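Side-chain contact in intracellular serine protease (Bacillus licheniformis, PDB 4ZOQ), which is a subtilisin-like serine protease that probably cleaves peptide bonds sequence-specifically in the processing of a class II lanthipeptide: residues S52-D57 with A63-N68. Residues are numbered along the deposited sequence; the frame is centred on the assembly and turned at random.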
loop_
_atom_site.group_PDB
_atom_site.type_symbol
_atom_site.label_atom_id
_atom_site.label_comp_id
_atom_site.label_asym_id
_atom_site.label_seq_id
_atom_site.Cartn_x
_atom_site.Cartn_y
_atom_site.Cartn_z
ATOM N N SER B 52 1.670 -9.022 -1.572
ATOM C CA SER B 52 1.739 -10.420 -2.015
ATOM C C SER B 52 2.812 -11.241 -1.287
ATOM O O SER B 52 3.310 -12.242 -1.816
ATOM C CB SER B 52 1.977 -10.495 -3.524
ATOM O OG SER B 52 3.307 -10.138 -3.840
ATOM N N GLY B 53 3.196 -10.805 -0.098
ATOM C CA GLY B 53 4.234 -11.493 0.647
ATOM C C GLY B 53 5.549 -10.780 0.487
ATOM O O GLY B 53 5.590 -9.617 0.122
ATOM N N LEU B 54 6.646 -11.475 0.713
ATOM C CA LEU B 54 7.920 -10.792 0.652
ATOM C C LEU B 54 9.040 -11.785 0.529
ATOM O O LEU B 54 9.049 -12.815 1.187
ATOM C CB LEU B 54 8.109 -9.903 1.883
ATOM C CG LEU B 54 9.365 -9.045 2.037
ATOM C CD1 LEU B 54 9.580 -8.159 0.822
ATOM C CD2 LEU B 54 9.235 -8.185 3.246
ATOM N N ASP B 55 9.993 -11.445 -0.323
ATOM C CA ASP B 55 11.222 -12.190 -0.466
ATOM C C ASP B 55 12.124 -11.887 0.736
ATOM O O ASP B 55 12.934 -10.956 0.722
ATOM C CB ASP B 55 11.881 -11.818 -1.796
ATOM C CG ASP B 55 13.070 -12.675 -2.117
ATOM O OD1 ASP B 55 13.046 -13.875 -1.766
ATOM O OD2 ASP B 55 14.022 -12.149 -2.739
ATOM N N LEU B 56 11.960 -12.704 1.774
ATOM C CA LEU B 56 12.495 -12.463 3.122
ATOM C C LEU B 56 14.013 -12.386 3.198
ATOM O O LEU B 56 14.568 -11.811 4.140
ATOM C CB LEU B 56 11.990 -13.554 4.071
ATOM C CG LEU B 56 10.465 -13.614 4.179
ATOM C CD1 LEU B 56 10.009 -14.835 4.971
ATOM C CD2 LEU B 56 9.970 -12.346 4.841
ATOM N N ASP B 57 14.698 -13.013 2.250
ATOM C CA ASP B 57 16.140 -13.024 2.339
ATOM C C ASP B 57 16.810 -12.232 1.194
ATOM O O ASP B 57 18.005 -12.414 0.913
ATOM C CB ASP B 57 16.625 -14.484 2.350
ATOM C CG ASP B 57 17.984 -14.646 3.000
ATOM O OD1 ASP B 57 18.253 -13.927 3.998
ATOM O OD2 ASP B 57 18.788 -15.474 2.512
ATOM N N ALA B 63 17.788 -7.110 6.212
ATOM C CA ALA B 63 18.136 -6.366 7.448
ATOM C C ALA B 63 16.966 -5.616 8.099
ATOM O O ALA B 63 17.025 -5.308 9.300
ATOM C CB ALA B 63 19.262 -5.374 7.179
ATOM N N SER B 64 15.957 -5.268 7.291
ATOM C CA SER B 64 14.782 -4.481 7.713
ATOM C C SER B 64 13.541 -5.324 7.911
ATOM O O SER B 64 12.530 -4.850 8.439
ATOM C CB SER B 64 14.452 -3.394 6.684
ATOM O OG SER B 64 15.570 -2.566 6.433
ATOM N N VAL B 65 13.572 -6.550 7.402
ATOM C CA VAL B 65 12.402 -7.403 7.527
ATOM C C VAL B 65 12.199 -7.727 8.999
ATOM O O VAL B 65 13.153 -8.041 9.731
ATOM C CB VAL B 65 12.515 -8.693 6.698
ATOM C CG1 VAL B 65 11.374 -9.627 7.016
ATOM C CG2 VAL B 65 12.510 -8.358 5.221
ATOM N N ASN B 66 10.955 -7.540 9.432
ATOM C CA ASN B 66 10.498 -7.944 10.747
ATOM C C ASN B 66 11.019 -9.340 11.040
ATOM O O ASN B 66 10.731 -10.278 10.300
ATOM C CB ASN B 66 8.965 -7.891 10.804
ATOM C CG ASN B 66 8.428 -8.016 12.208
ATOM O OD1 ASN B 66 8.939 -8.789 13.015
ATOM N ND2 ASN B 66 7.393 -7.239 12.514
ATOM N N THR B 67 11.762 -9.483 12.130
ATOM C CA THR B 67 12.404 -10.759 12.449
ATOM C C THR B 67 11.375 -11.863 12.658
ATOM O O THR B 67 11.644 -13.039 12.388
ATOM C CB THR B 67 13.307 -10.635 13.702
ATOM O OG1 THR B 67 12.591 -9.955 14.740
ATOM C CG2 THR B 67 14.551 -9.821 13.384
ATOM N N ASN B 68 10.173 -11.468 13.063
ATOM C CA ASN B 68 9.095 -12.423 13.263
ATOM C C ASN B 68 8.433 -12.780 11.940
ATOM O O ASN B 68 7.500 -13.592 11.890
ATOM C CB ASN B 68 8.047 -11.828 14.203
ATOM C CG ASN B 68 8.599 -11.559 15.588
ATOM O OD1 ASN B 68 9.588 -12.172 16.002
ATOM N ND2 ASN B 68 7.952 -10.645 16.322
#
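V65 reaches across to L54 and L56 and touches each with a different methyl group. CG2 of V65 lies 3.8 Å from CD2 of L54. CG1 of V65 lies 3.8 Å from CD2 of L56. The forked valine thus gives one branch to each leucine. Its first torsion sets this split: CG1 is anti to the backbone N (chi1 172°), which leaves CG2 beside that N. The bonds to CB of L54 and V65 are directed at each other's segments, and the side chains slide past one another in opposite directions. L56 meets V65 at about a right angle. Its bond from backbone to CB does not aim at V65, but CD2 still gets there. The close approaches are methyl to methyl, and no hydrogen bond crosses between the segments. The contact is small, with 126 Å² buried in total. V65 supplies more than half of that area.

L54 is buried, whereas L56 and V65 are partly exposed. L54 also packs on T88 and A91 of helix 86-97, on P105 of strand 102-110 and on L61. Past V65, the backbone N of N68 donates to OD1 of N66 at 2.9 Å, which makes an Asx turn. ND2 of N66 bonds to T104 OG1, and this ties the turn to strand 102-110.

Three aliphatic side chains thus join two parts of one loop, between strands 46-51 and 71-72. The L54 side chain lies about 7 Å from that of D51, the probable charge-relay aspartate of this subtilisin-like (peptidase S8) domain.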